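Local coordinates for protein saframycin Mx1 synthetase B (Legionella pneumophila subsp. pneumophila, PDB 3LNV) that belongs to the AMP-binding enzymes of the ANL superfamily, is also named a fatty acid AMP ligase, and binds 5'-O-[(S)-(dodecanoyloxy)(hydroxy)phosphoryl]adenosine and pyrophosphate in this model, at residues L329-L334 and I436-G441; F171-S176 and V185-H190; Q381-I386 and G400-Q405. One frame throughout, in Å; residues are numbered along the deposited sequence.

Overall arrangement
Contacts 1 and 2 both border the bound groups 1ZZ and POP, and their centres lie about 11 Å apart. They touch directly: the side-chain nitrogen NE2 of Gln173 probably donates to the carbonyl O of Thr333, 2.8 Å away. Contact 3 sits on the other flank of contact 1, about 9 Å between centres, and shares a sheet with it. Thr440 OG1 lies 2.8 Å from Ile402 O, and Gly441 N 2.9 Å from Glu401 OE2, both probable hydrogen bonds. Contacts 2 and 3 do not meet, their nearest atoms being about 9 Å apart; contact 1 lies between them, 329-334 facing the hairpin and 436-441 carrying strand 438-440 of the sheet.

Contact 1: L329-L334 and I436-G441; sequences LAEATL and IYLRTG. With 1ZZ (5'-O-[(S)-(dodecanoyloxy)(hydroxy)phosphoryl]adenosine), chain B; POP (pyrophosphate 2-), chain C.
Leu438 drives its two methyls into the turn 329-334, meeting the side chain of Glu331 at roughly a right angle. CD1 of Leu438 lies 3.4 Å from CB of Glu331, so the aliphatic root of the acid, not its carboxylate, does the touching. The other methyl, CD2, spreads across the turn to reach CB of Ala332 at 3.9 Å and meets CD2 of Leu329 tip to tip at 4.2 Å. Leu438 has CG opposite its backbone N (chi1 167°), which carries the fork across to the turn. Leu329 also crosses Thr440 nearly perpendicularly, its CD1 being 4.0 Å from Thr440 CB. The turn follows strand 323-328 of the AMP-binding enzyme fold and carries a short 3-10 segment at Ala330 and Glu331, while Leu438 to Thr440 form a short strand that pairs with strand 400-405. On its ligand side, Ala330 N gives an almost straight hydrogen bond (175°) to 1ZZ O3 at 3.3 Å. A bend at chi2 (88°) turns the carboxylate of Glu331 toward pyrophosphate, OE1 coming within 2.7 Å of POP O4; Tyr413 OH is hydrogen-bonded to OE2. Leu334 lays CD2 3.6 Å from C5 in the acyl chain of 1ZZ. Besides its bond to Ile402, Thr440 OG1 is hydrogen-bonded to Asp442 N.

Contact 2: F171-S176 and V185-H190; sequences FLQYTS and VMVSHH. With POP (pyrophosphate 2-), chain C; 1ZZ (5'-O-[(S)-(dodecanoyloxy)(hydroxy)phosphoryl]adenosine), chain B.
Four backbone hydrogen bonds tie Phe171 and Gln173 to Val187 and Val185, the paired residues of an antiparallel hairpin. Gln173 N to Val185 O and Val185 N to Gln173 O form a reciprocal pair, each bond 2.9 Å long. Beyond the paired strands, Thr175 OG1 donates to POP O2 at 2.9 Å, and Ser176 OG points at 1ZZ O4, at a modelled separation too short to be trusted. The amide of Gln173 is held at both ends, NE2 by Thr333 O and OE1 by Asp220 N, which fixes its rotation. Its CG lies alongside the side chain of Val185, and NE2 is 3.8 Å from Val187 CG2. On the same face of the hairpin Val187 sits over the ring of Phe171 in a CH-pi contact, CB 4.0 Å from the ring centroid and displaced toward the rim, while CG1 comes within 3.4 Å of CE2. Phe171 places CG between its backbone N and carbonyl carbon (chi1 63°), swinging the ring under this valine; Phe82 meets it edge-to-face. On the other face Leu172 CD2 packs alongside CG of Met186 (modelled as selenomethionine) at 3.8 Å. Strand 171-174 thus leads into two hydroxyl residues directed at the ligands, which open the Ser/Thr/Gly-rich phosphate-binding loop of ANL enzymes; the paired strands and the doubly bonded amide probably hold the start of that loop in place.

Contact 3: Q381-I386 and G400-Q405; sequences QEVKII and GEIWVQ
Ile386 and Trp403 bury the most surface here, the isoleucine lying across one face of the indole at about a right angle. Its CB stands 3.8 Å from the centroid of the five-membered ring and almost on the ring normal (6°), a CH-pi contact over the centre. CG2, opposite the backbone N of Ile386, reaches along the indole to 4.0 Å from Trp403 CZ2. Two residues earlier on its own strand, Glu401 holds the indole: Trp403 NE1 donates, nearly in the ring plane, to Glu401 OE1 at 3.0 Å, meeting that oxygen from above the carboxylate. Glu401 is a shared acceptor, its OE1 also bridged to Arg439 and its OE2 bonded by Gly441 N. Glu382, which also buries much of its surface, crosses Gln405 with carboxylate and amide planes 38° apart; its OE2 stays 3.6 Å from Gln405 NE2 and is hydrogen-bonded instead by Tyr437 OH. On the opposite face of the sheet Ile385 lies alongside Ile402, with Ile385 CD1 3.7 Å from Ile402 CG1. Val383 CG1 approaches Ile402 CG2 there. Six backbone bonds pair the strands, the one from Glu382 N to Gln405 O being weak; Ile386 N donates to Glu401 O at 2.8 Å. Strands 382-386 and 400-405 are antiparallel neighbours in register, part of the antiparallel sheet that also takes in strands 438-440 and 442-447 in this AMP-binding enzyme.

Contact 1: L329-L334 and I436-G441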
loop_
_atom_site.group_PDB
_atom_site.type_symbol
_atom_site.label_atom_id
_atom_site.label_comp_id
_atom_site.label_asym_id
_atom_site.label_seq_id
_atom_site.Cartn_x
_atom_site.Cartn_y
_atom_site.Cartn_z
ATOM N N LEU A 329 2.244 -8.083 -4.921
ATOM C CA LEU A 329 3.339 -7.633 -4.081
ATOM C C LEU A 329 4.337 -6.866 -4.939
ATOM O O LEU A 329 4.391 -7.031 -6.164
ATOM C CB LEU A 329 4.011 -8.820 -3.385
ATOM C CG LEU A 329 4.835 -9.793 -4.244
ATOM C CD1 LEU A 329 5.724 -10.637 -3.370
ATOM C CD2 LEU A 329 3.943 -10.693 -5.151
ATOM N N ALA A 330 5.123 -6.024 -4.298
ATOM C CA ALA A 330 6.082 -5.185 -5.007
ATOM C C ALA A 330 7.063 -5.957 -5.920
ATOM O O ALA A 330 7.392 -5.477 -6.996
ATOM C CB ALA A 330 6.838 -4.313 -4.004
ATOM N N GLU A 331 7.505 -7.157 -5.514
ATOM C CA GLU A 331 8.465 -7.939 -6.307
ATOM C C GLU A 331 7.883 -8.396 -7.630
ATOM O O GLU A 331 8.606 -8.721 -8.583
ATOM C CB GLU A 331 8.953 -9.183 -5.520
ATOM C CG GLU A 331 9.871 -8.872 -4.345
ATOM C CD GLU A 331 9.135 -8.603 -3.032
ATOM O OE1 GLU A 331 7.946 -8.205 -3.038
ATOM O OE2 GLU A 331 9.779 -8.768 -1.985
ATOM N N ALA A 332 6.562 -8.423 -7.689
ATOM C CA ALA A 332 5.864 -8.716 -8.932
ATOM C C ALA A 332 5.269 -7.447 -9.528
ATOM O O ALA A 332 4.249 -7.498 -10.205
ATOM C CB ALA A 332 4.780 -9.767 -8.692
ATOM N N THR A 333 5.949 -6.320 -9.288
ATOM C CA THR A 333 5.455 -4.970 -9.614
ATOM C C THR A 333 4.200 -4.563 -8.825
ATOM O O THR A 333 4.248 -3.636 -8.015
ATOM C CB THR A 333 5.305 -4.738 -11.136
ATOM O OG1 THR A 333 6.548 -5.040 -11.785
ATOM C CG2 THR A 333 4.980 -3.288 -11.436
ATOM N N LEU A 334 3.081 -5.243 -9.062
ATOM C CA LEU A 334 1.896 -5.045 -8.236
ATOM C C LEU A 334 0.933 -6.239 -8.354
ATOM O O LEU A 334 0.998 -7.143 -7.546
ATOM C CB LEU A 334 1.185 -3.734 -8.557
ATOM C CG LEU A 334 0.024 -3.337 -7.624
ATOM C CD1 LEU A 334 0.534 -2.932 -6.271
ATOM C CD2 LEU A 334 -0.815 -2.216 -8.205
ATOM N N ILE A 436 11.994 -19.632 -14.381
ATOM C CA ILE A 436 12.528 -19.030 -13.179
ATOM C C ILE A 436 11.406 -18.230 -12.505
ATOM O O ILE A 436 10.636 -17.545 -13.173
ATOM C CB ILE A 436 13.767 -18.181 -13.523
ATOM C CG1 ILE A 436 13.931 -17.013 -12.560
ATOM C CG2 ILE A 436 13.660 -17.654 -14.930
ATOM C CD1 ILE A 436 14.774 -15.893 -13.158
ATOM N N TYR A 437 11.297 -18.338 -11.187
ATOM C CA TYR A 437 10.115 -17.847 -10.479
ATOM C C TYR A 437 10.465 -16.923 -9.339
ATOM O O TYR A 437 11.486 -17.105 -8.671
ATOM C CB TYR A 437 9.322 -19.019 -9.879
ATOM C CG TYR A 437 8.627 -19.884 -10.896
ATOM C CD1 TYR A 437 7.279 -19.709 -11.186
ATOM C CD2 TYR A 437 9.321 -20.865 -11.578
ATOM C CE1 TYR A 437 6.643 -20.494 -12.140
ATOM C CE2 TYR A 437 8.699 -21.659 -12.509
ATOM C CZ TYR A 437 7.367 -21.469 -12.790
ATOM O OH TYR A 437 6.775 -22.267 -13.726
ATOM N N LEU A 438 9.588 -15.956 -9.096
ATOM C CA LEU A 438 9.603 -15.221 -7.836
ATOM C C LEU A 438 8.967 -16.057 -6.732
ATOM O O LEU A 438 7.857 -16.557 -6.886
ATOM C CB LEU A 438 8.811 -13.921 -7.976
ATOM C CG LEU A 438 8.442 -13.167 -6.704
ATOM C CD1 LEU A 438 9.649 -12.489 -6.047
ATOM C CD2 LEU A 438 7.382 -12.142 -7.073
ATOM N N ARG A 439 9.681 -16.199 -5.617
ATOM C CA ARG A 439 9.146 -16.842 -4.425
ATOM C C ARG A 439 8.619 -15.743 -3.501
ATOM O O ARG A 439 9.362 -14.897 -3.067
ATOM C CB ARG A 439 10.250 -17.680 -3.732
ATOM C CG ARG A 439 10.947 -18.689 -4.634
ATOM C CD ARG A 439 11.979 -19.538 -3.824
ATOM N NE ARG A 439 11.314 -20.225 -2.723
ATOM C CZ ARG A 439 11.846 -21.207 -1.996
ATOM N NH1 ARG A 439 13.099 -21.636 -2.210
ATOM N NH2 ARG A 439 11.121 -21.752 -1.038
ATOM N N THR A 440 7.322 -15.742 -3.230
ATOM C CA THR A 440 6.662 -14.594 -2.593
ATOM C C THR A 440 6.799 -14.501 -1.084
ATOM O O THR A 440 6.701 -13.398 -0.520
ATOM C CB THR A 440 5.174 -14.601 -2.895
ATOM O OG1 THR A 440 4.579 -15.759 -2.308
ATOM C CG2 THR A 440 4.947 -14.611 -4.405
ATOM N N GLY A 441 7.032 -15.649 -0.447
ATOM C CA GLY A 441 7.061 -15.754 1.007
ATOM C C GLY A 441 5.674 -16.081 1.543
ATOM O O GLY A 441 5.478 -16.316 2.737
HETATM P P 1ZZ B . 3.629 -5.133 -0.540
HETATM C C1 1ZZ B . -6.350 0.021 -10.038
HETATM N N1 1ZZ B . -0.971 -9.395 0.656
HETATM O O1 1ZZ B . 0.444 -5.214 -0.609
HETATM C C2 1ZZ B . -6.261 -0.747 -8.723
HETATM N N2 1ZZ B . -2.457 -8.976 -0.920
HETATM O O2 1ZZ B . 2.499 -4.778 -1.728
HETATM C C3 1ZZ B . -4.987 -1.581 -8.695
HETATM N N3 1ZZ B . -2.369 -11.119 1.916
HETATM O O3 1ZZ B . 4.774 -5.684 -1.084
HETATM C C4 1ZZ B . -4.346 -1.841 -7.347
HETATM N N4 1ZZ B . -4.478 -11.535 0.891
HETATM O O4 1ZZ B . 3.953 -3.817 0.229
HETATM C C5 1ZZ B . -4.097 -3.378 -7.508
HETATM N N5 1ZZ B . -5.192 -10.431 -0.975
HETATM O O5 1ZZ B . 3.025 -6.326 0.376
HETATM C C6 1ZZ B . -4.053 -4.205 -6.186
HETATM O O6 1ZZ B . 1.073 -8.187 1.350
HETATM C C7 1ZZ B . -3.392 -5.582 -6.054
HETATM O O7 1ZZ B . 1.593 -10.914 2.194
HETATM C C8 1ZZ B . -2.115 -5.835 -5.194
HETATM O O8 1ZZ B . 3.101 -10.671 0.013
HETATM C C9 1ZZ B . -2.171 -5.365 -3.752
HETATM C C10 1ZZ B . -1.044 -5.966 -2.849
HETATM C C11 1ZZ B . 0.296 -5.205 -2.989
HETATM C C12 1ZZ B . 1.197 -5.367 -1.744
HETATM C C13 1ZZ B . 2.622 -7.561 -0.176
HETATM C C14 1ZZ B . 2.161 -8.516 0.755
HETATM C C15 1ZZ B . 1.997 -10.023 0.311
HETATM C C16 1ZZ B . 1.186 -10.540 1.236
HETATM C C17 1ZZ B . 0.250 -9.413 1.336
HETATM C C18 1ZZ B . -1.296 -8.719 -0.554
HETATM C C19 1ZZ B . -2.960 -9.982 -0.014
HETATM C C20 1ZZ B . -2.094 -10.203 0.890
HETATM C C21 1ZZ B . -3.521 -11.735 1.951
HETATM C C22 1ZZ B . -4.281 -10.686 0.051
HETATM P P1 POP C . 7.703 -7.300 3.047
HETATM O O1 POP C . 6.480 -6.443 2.786
HETATM O O2 POP C . 8.878 -6.465 3.498
HETATM O O3 POP C . 7.477 -8.257 4.194
HETATM O O POP C . 8.181 -8.055 1.701
HETATM P P2 POP C . 7.407 -8.823 0.505
HETATM O O4 POP C . 6.933 -7.813 -0.564
HETATM O O5 POP C . 6.238 -9.681 0.943
HETATM O O6 POP C . 8.469 -9.767 -0.030
#

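Contact 2: F171-S176 and V185-H190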
loop_
_atom_site.group_PDB
_atom_site.type_symbol
_atom_site.label_atom_id
_atom_site.label_comp_id
_atom_site.label_asym_id
_atom_site.label_seq_id
_atom_site.Cartn_x
_atom_site.Cartn_y
_atom_site.Cartn_z
ATOM N N PHE A 171 12.165 2.640 -11.519
ATOM C CA PHE A 171 12.159 3.109 -10.131
ATOM C C PHE A 171 12.427 2.011 -9.125
ATOM O O PHE A 171 12.333 0.796 -9.439
ATOM C CB PHE A 171 10.843 3.838 -9.809
ATOM C CG PHE A 171 9.622 2.967 -9.921
ATOM C CD1 PHE A 171 8.931 2.576 -8.789
ATOM C CD2 PHE A 171 9.155 2.563 -11.160
ATOM C CE1 PHE A 171 7.798 1.760 -8.896
ATOM C CE2 PHE A 171 8.017 1.751 -11.271
ATOM C CZ PHE A 171 7.349 1.364 -10.135
ATOM N N LEU A 172 12.771 2.405 -7.906
ATOM C CA LEU A 172 12.836 1.402 -6.845
ATOM C C LEU A 172 11.566 1.494 -5.990
ATOM O O LEU A 172 11.124 2.583 -5.657
ATOM C CB LEU A 172 14.059 1.620 -5.945
ATOM C CG LEU A 172 15.470 1.605 -6.525
ATOM C CD1 LEU A 172 16.531 1.730 -5.400
ATOM C CD2 LEU A 172 15.700 0.327 -7.350
ATOM N N GLN A 173 10.977 0.368 -5.617
ATOM C CA GLN A 173 9.919 0.453 -4.601
ATOM C C GLN A 173 10.252 -0.415 -3.400
ATOM O O GLN A 173 10.375 -1.636 -3.506
ATOM C CB GLN A 173 8.486 0.216 -5.144
ATOM C CG GLN A 173 8.264 -0.992 -6.021
ATOM C CD GLN A 173 6.772 -1.420 -6.138
ATOM O OE1 GLN A 173 5.879 -0.880 -5.463
ATOM N NE2 GLN A 173 6.523 -2.427 -6.968
ATOM N N TYR A 174 10.433 0.246 -2.267
ATOM C CA TYR A 174 10.776 -0.415 -1.021
ATOM C C TYR A 174 9.604 -1.115 -0.377
ATOM O O TYR A 174 8.584 -0.485 -0.094
ATOM C CB TYR A 174 11.406 0.585 -0.055
ATOM C CG TYR A 174 12.816 0.851 -0.465
ATOM C CD1 TYR A 174 13.112 1.869 -1.355
ATOM C CD2 TYR A 174 13.842 0.026 -0.031
ATOM C CE1 TYR A 174 14.399 2.083 -1.782
ATOM C CE2 TYR A 174 15.133 0.235 -0.437
ATOM C CZ TYR A 174 15.407 1.259 -1.308
ATOM O OH TYR A 174 16.694 1.465 -1.714
ATOM N N THR A 175 9.757 -2.418 -0.133
ATOM C CA THR A 175 8.644 -3.215 0.397
ATOM C C THR A 175 8.041 -2.560 1.645
ATOM O O THR A 175 8.668 -1.696 2.278
ATOM C CB THR A 175 9.024 -4.716 0.634
ATOM O OG1 THR A 175 10.169 -4.812 1.477
ATOM C CG2 THR A 175 9.348 -5.395 -0.681
ATOM N N SER A 176 6.811 -2.944 1.978
ATOM C CA SER A 176 6.103 -2.311 3.084
ATOM C C SER A 176 6.800 -2.548 4.429
ATOM O O SER A 176 6.800 -1.674 5.296
ATOM C CB SER A 176 4.643 -2.795 3.139
ATOM O OG SER A 176 3.892 -2.341 2.014
ATOM N N VAL A 185 12.803 -2.941 -4.362
ATOM C CA VAL A 185 12.440 -3.676 -5.574
ATOM C C VAL A 185 12.744 -2.890 -6.848
ATOM O O VAL A 185 12.296 -1.767 -7.021
ATOM C CB VAL A 185 10.960 -4.078 -5.558
ATOM C CG1 VAL A 185 10.611 -4.816 -6.817
ATOM C CG2 VAL A 185 10.673 -4.971 -4.358
HETATM N N MSE A 186 13.474 -3.510 -7.763
HETATM C CA MSE A 186 13.893 -2.845 -8.991
HETATM C C MSE A 186 12.870 -3.060 -10.121
HETATM O O MSE A 186 12.810 -4.122 -10.717
HETATM C CB MSE A 186 15.268 -3.391 -9.414
HETATM C CG MSE A 186 16.326 -3.267 -8.336
HETATM SE SE MSE A 186 17.848 -4.523 -8.591
HETATM C CE MSE A 186 18.275 -4.100 -10.440
ATOM N N VAL A 187 12.092 -2.029 -10.425
ATOM C CA VAL A 187 11.033 -2.146 -11.409
ATOM C C VAL A 187 11.503 -1.557 -12.734
ATOM O O VAL A 187 11.772 -0.362 -12.830
ATOM C CB VAL A 187 9.740 -1.488 -10.877
ATOM C CG1 VAL A 187 8.621 -1.536 -11.917
ATOM C CG2 VAL A 187 9.301 -2.217 -9.584
ATOM N N SER A 188 11.644 -2.412 -13.742
ATOM C CA SER A 188 12.126 -1.958 -15.038
ATOM C C SER A 188 10.997 -1.266 -15.810
ATOM O O SER A 188 9.815 -1.397 -15.468
ATOM C CB SER A 188 12.685 -3.142 -15.850
ATOM O OG SER A 188 11.645 -3.942 -16.435
ATOM N N HIS A 189 11.354 -0.526 -16.854
ATOM C CA HIS A 189 10.319 0.070 -17.704
ATOM C C HIS A 189 9.352 -1.013 -18.268
ATOM O O HIS A 189 8.140 -0.830 -18.313
ATOM C CB HIS A 189 10.962 0.909 -18.822
ATOM C CG HIS A 189 11.422 2.265 -18.361
ATOM N ND1 HIS A 189 10.546 3.303 -18.113
ATOM C CD2 HIS A 189 12.656 2.742 -18.075
ATOM C CE1 HIS A 189 11.223 4.367 -17.717
ATOM N NE2 HIS A 189 12.507 4.053 -17.677
ATOM N N HIS A 190 9.902 -2.125 -18.710
ATOM C CA HIS A 190 9.091 -3.214 -19.248
ATOM C C HIS A 190 8.194 -3.824 -18.156
ATOM O O HIS A 190 7.033 -4.150 -18.414
ATOM C CB HIS A 190 10.019 -4.294 -19.815
ATOM C CG HIS A 190 9.329 -5.304 -20.678
ATOM N ND1 HIS A 190 9.439 -6.661 -20.473
ATOM C CD2 HIS A 190 8.547 -5.157 -21.773
ATOM C CE1 HIS A 190 8.750 -7.307 -21.394
ATOM N NE2 HIS A 190 8.197 -6.419 -22.196
HETATM P P1 POP C . 7.703 -7.300 3.047
HETATM O O1 POP C . 6.480 -6.443 2.786
HETATM O O2 POP C . 8.878 -6.465 3.498
HETATM O O3 POP C . 7.477 -8.257 4.194
HETATM O O POP C . 8.181 -8.055 1.701
HETATM P P2 POP C . 7.407 -8.823 0.505
HETATM O O4 POP C . 6.933 -7.813 -0.564
HETATM O O5 POP C . 6.238 -9.681 0.943
HETATM O O6 POP C . 8.469 -9.767 -0.030
HETATM P P 1ZZ B . 3.629 -5.133 -0.540
HETATM C C1 1ZZ B . -6.350 0.021 -10.038
HETATM N N1 1ZZ B . -0.971 -9.395 0.656
HETATM O O1 1ZZ B . 0.444 -5.214 -0.609
HETATM C C2 1ZZ B . -6.261 -0.747 -8.723
HETATM N N2 1ZZ B . -2.457 -8.976 -0.920
HETATM O O2 1ZZ B . 2.499 -4.778 -1.728
HETATM C C3 1ZZ B . -4.987 -1.581 -8.695
HETATM N N3 1ZZ B . -2.369 -11.119 1.916
HETATM O O3 1ZZ B . 4.774 -5.684 -1.084
HETATM C C4 1ZZ B . -4.346 -1.841 -7.347
HETATM N N4 1ZZ B . -4.478 -11.535 0.891
HETATM O O4 1ZZ B . 3.953 -3.817 0.229
HETATM C C5 1ZZ B . -4.097 -3.378 -7.508
HETATM N N5 1ZZ B . -5.192 -10.431 -0.975
HETATM O O5 1ZZ B . 3.025 -6.326 0.376
HETATM C C6 1ZZ B . -4.053 -4.205 -6.186
HETATM O O6 1ZZ B . 1.073 -8.187 1.350
HETATM C C7 1ZZ B . -3.392 -5.582 -6.054
HETATM O O7 1ZZ B . 1.593 -10.914 2.194
HETATM C C8 1ZZ B . -2.115 -5.835 -5.194
HETATM O O8 1ZZ B . 3.101 -10.671 0.013
HETATM C C9 1ZZ B . -2.171 -5.365 -3.752
HETATM C C10 1ZZ B . -1.044 -5.966 -2.849
HETATM C C11 1ZZ B . 0.296 -5.205 -2.989
HETATM C C12 1ZZ B . 1.197 -5.367 -1.744
HETATM C C13 1ZZ B . 2.622 -7.561 -0.176
HETATM C C14 1ZZ B . 2.161 -8.516 0.755
HETATM C C15 1ZZ B . 1.997 -10.023 0.311
HETATM C C16 1ZZ B . 1.186 -10.540 1.236
HETATM C C17 1ZZ B . 0.250 -9.413 1.336
HETATM C C18 1ZZ B . -1.296 -8.719 -0.554
HETATM C C19 1ZZ B . -2.960 -9.982 -0.014
HETATM C C20 1ZZ B . -2.094 -10.203 0.890
HETATM C C21 1ZZ B . -3.521 -11.735 1.951
HETATM C C22 1ZZ B . -4.281 -10.686 0.051
#

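Contact 3: Q381-I386 and G400-Q405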
loop_
_atom_site.group_PDB
_atom_site.type_symbol
_atom_site.label_atom_id
_atom_site.label_comp_id
_atom_site.label_asym_id
_atom_site.label_seq_id
_atom_site.Cartn_x
_atom_site.Cartn_y
_atom_site.Cartn_z
ATOM N N GLN A 381 -0.911 -12.862 -13.444
ATOM C CA GLN A 381 0.412 -13.431 -13.675
ATOM C C GLN A 381 0.332 -14.948 -13.460
ATOM O O GLN A 381 -0.588 -15.430 -12.813
ATOM C CB GLN A 381 1.460 -12.798 -12.740
ATOM C CG GLN A 381 1.469 -11.239 -12.856
ATOM C CD GLN A 381 2.604 -10.544 -12.068
ATOM O OE1 GLN A 381 2.385 -9.516 -11.383
ATOM N NE2 GLN A 381 3.799 -11.099 -12.158
ATOM N N GLU A 382 1.291 -15.689 -14.008
ATOM C CA GLU A 382 1.344 -17.124 -13.786
ATOM C C GLU A 382 1.633 -17.400 -12.322
ATOM O O GLU A 382 2.591 -16.870 -11.766
ATOM C CB GLU A 382 2.431 -17.764 -14.645
ATOM C CG GLU A 382 2.593 -19.258 -14.407
ATOM C CD GLU A 382 3.589 -19.868 -15.361
ATOM O OE1 GLU A 382 3.345 -19.793 -16.591
ATOM O OE2 GLU A 382 4.615 -20.408 -14.884
ATOM N N VAL A 383 0.784 -18.219 -11.698
ATOM C CA VAL A 383 0.943 -18.580 -10.291
ATOM C C VAL A 383 1.073 -20.109 -10.129
ATOM O O VAL A 383 0.239 -20.861 -10.628
ATOM C CB VAL A 383 -0.268 -18.087 -9.464
ATOM C CG1 VAL A 383 -0.364 -18.849 -8.138
ATOM C CG2 VAL A 383 -0.190 -16.543 -9.231
ATOM N N LYS A 384 2.133 -20.566 -9.469
ATOM C CA LYS A 384 2.263 -21.982 -9.139
ATOM C C LYS A 384 2.386 -22.125 -7.616
ATOM O O LYS A 384 3.003 -21.287 -6.964
ATOM C CB LYS A 384 3.465 -22.618 -9.864
ATOM C CG LYS A 384 3.232 -22.813 -11.402
ATOM C CD LYS A 384 3.880 -24.094 -11.893
ATOM C CE LYS A 384 4.053 -24.134 -13.404
ATOM N NZ LYS A 384 2.744 -23.996 -14.094
ATOM N N ILE A 385 1.770 -23.162 -7.055
ATOM C CA ILE A 385 1.817 -23.386 -5.611
ATOM C C ILE A 385 2.896 -24.440 -5.425
ATOM O O ILE A 385 2.780 -25.560 -5.929
ATOM C CB ILE A 385 0.445 -23.846 -5.042
ATOM C CG1 ILE A 385 -0.656 -22.816 -5.328
ATOM C CG2 ILE A 385 0.516 -24.107 -3.538
ATOM C CD1 ILE A 385 -0.355 -21.405 -4.786
ATOM N N ILE A 386 3.982 -24.062 -4.767
ATOM C CA ILE A 386 5.143 -24.933 -4.681
ATOM C C ILE A 386 5.622 -25.157 -3.251
ATOM O O ILE A 386 5.600 -24.247 -2.437
ATOM C CB ILE A 386 6.280 -24.379 -5.538
ATOM C CG1 ILE A 386 5.808 -24.330 -6.988
ATOM C CG2 ILE A 386 7.492 -25.273 -5.424
ATOM C CD1 ILE A 386 6.538 -23.405 -7.818
ATOM N N GLY A 400 0.946 -24.405 -0.339
ATOM C CA GLY A 400 2.393 -24.302 -0.453
ATOM C C GLY A 400 2.744 -22.838 -0.717
ATOM O O GLY A 400 1.881 -21.960 -0.596
ATOM N N GLU A 401 3.988 -22.569 -1.086
ATOM C CA GLU A 401 4.397 -21.189 -1.379
ATOM C C GLU A 401 3.885 -20.706 -2.736
ATOM O O GLU A 401 3.912 -21.432 -3.724
ATOM C CB GLU A 401 5.915 -21.020 -1.339
ATOM C CG GLU A 401 6.348 -19.534 -1.332
ATOM C CD GLU A 401 7.859 -19.347 -1.287
ATOM O OE1 GLU A 401 8.584 -20.343 -1.494
ATOM O OE2 GLU A 401 8.317 -18.196 -1.095
ATOM N N ILE A 402 3.426 -19.470 -2.778
ATOM C CA ILE A 402 2.961 -18.891 -4.021
ATOM C C ILE A 402 4.190 -18.462 -4.821
ATOM O O ILE A 402 4.991 -17.652 -4.359
ATOM C CB ILE A 402 2.003 -17.730 -3.720
ATOM C CG1 ILE A 402 0.752 -18.284 -3.036
ATOM C CG2 ILE A 402 1.633 -16.960 -4.986
ATOM C CD1 ILE A 402 -0.035 -17.242 -2.237
ATOM N N TRP A 403 4.369 -19.063 -5.989
ATOM C CA TRP A 403 5.471 -18.693 -6.888
ATOM C C TRP A 403 4.847 -18.022 -8.112
ATOM O O TRP A 403 3.805 -18.448 -8.587
ATOM C CB TRP A 403 6.268 -19.926 -7.342
ATOM C CG TRP A 403 7.203 -20.502 -6.332
ATOM C CD1 TRP A 403 7.115 -20.402 -4.970
ATOM C CD2 TRP A 403 8.394 -21.258 -6.602
ATOM N NE1 TRP A 403 8.191 -21.038 -4.379
ATOM C CE2 TRP A 403 8.973 -21.591 -5.357
ATOM C CE3 TRP A 403 9.024 -21.691 -7.779
ATOM C CZ2 TRP A 403 10.153 -22.337 -5.253
ATOM C CZ3 TRP A 403 10.199 -22.442 -7.674
ATOM C CH2 TRP A 403 10.751 -22.746 -6.417
ATOM N N VAL A 404 5.504 -16.996 -8.636
ATOM C CA VAL A 404 4.906 -16.139 -9.660
ATOM C C VAL A 404 5.867 -16.007 -10.833
ATOM O O VAL A 404 7.078 -15.891 -10.642
ATOM C CB VAL A 404 4.632 -14.733 -9.096
ATOM C CG1 VAL A 404 4.033 -13.822 -10.180
ATOM C CG2 VAL A 404 3.726 -14.814 -7.891
ATOM N N GLN A 405 5.329 -16.028 -12.042
ATOM C CA GLN A 405 6.167 -15.905 -13.224
ATOM C C GLN A 405 5.446 -15.040 -14.251
ATOM O O GLN A 405 4.290 -15.305 -14.569
ATOM C CB GLN A 405 6.504 -17.303 -13.758
ATOM C CG GLN A 405 7.514 -17.376 -14.887
ATOM C CD GLN A 405 6.846 -17.701 -16.213
ATOM O OE1 GLN A 405 6.023 -16.924 -16.710
ATOM N NE2 GLN A 405 7.188 -18.860 -16.788
#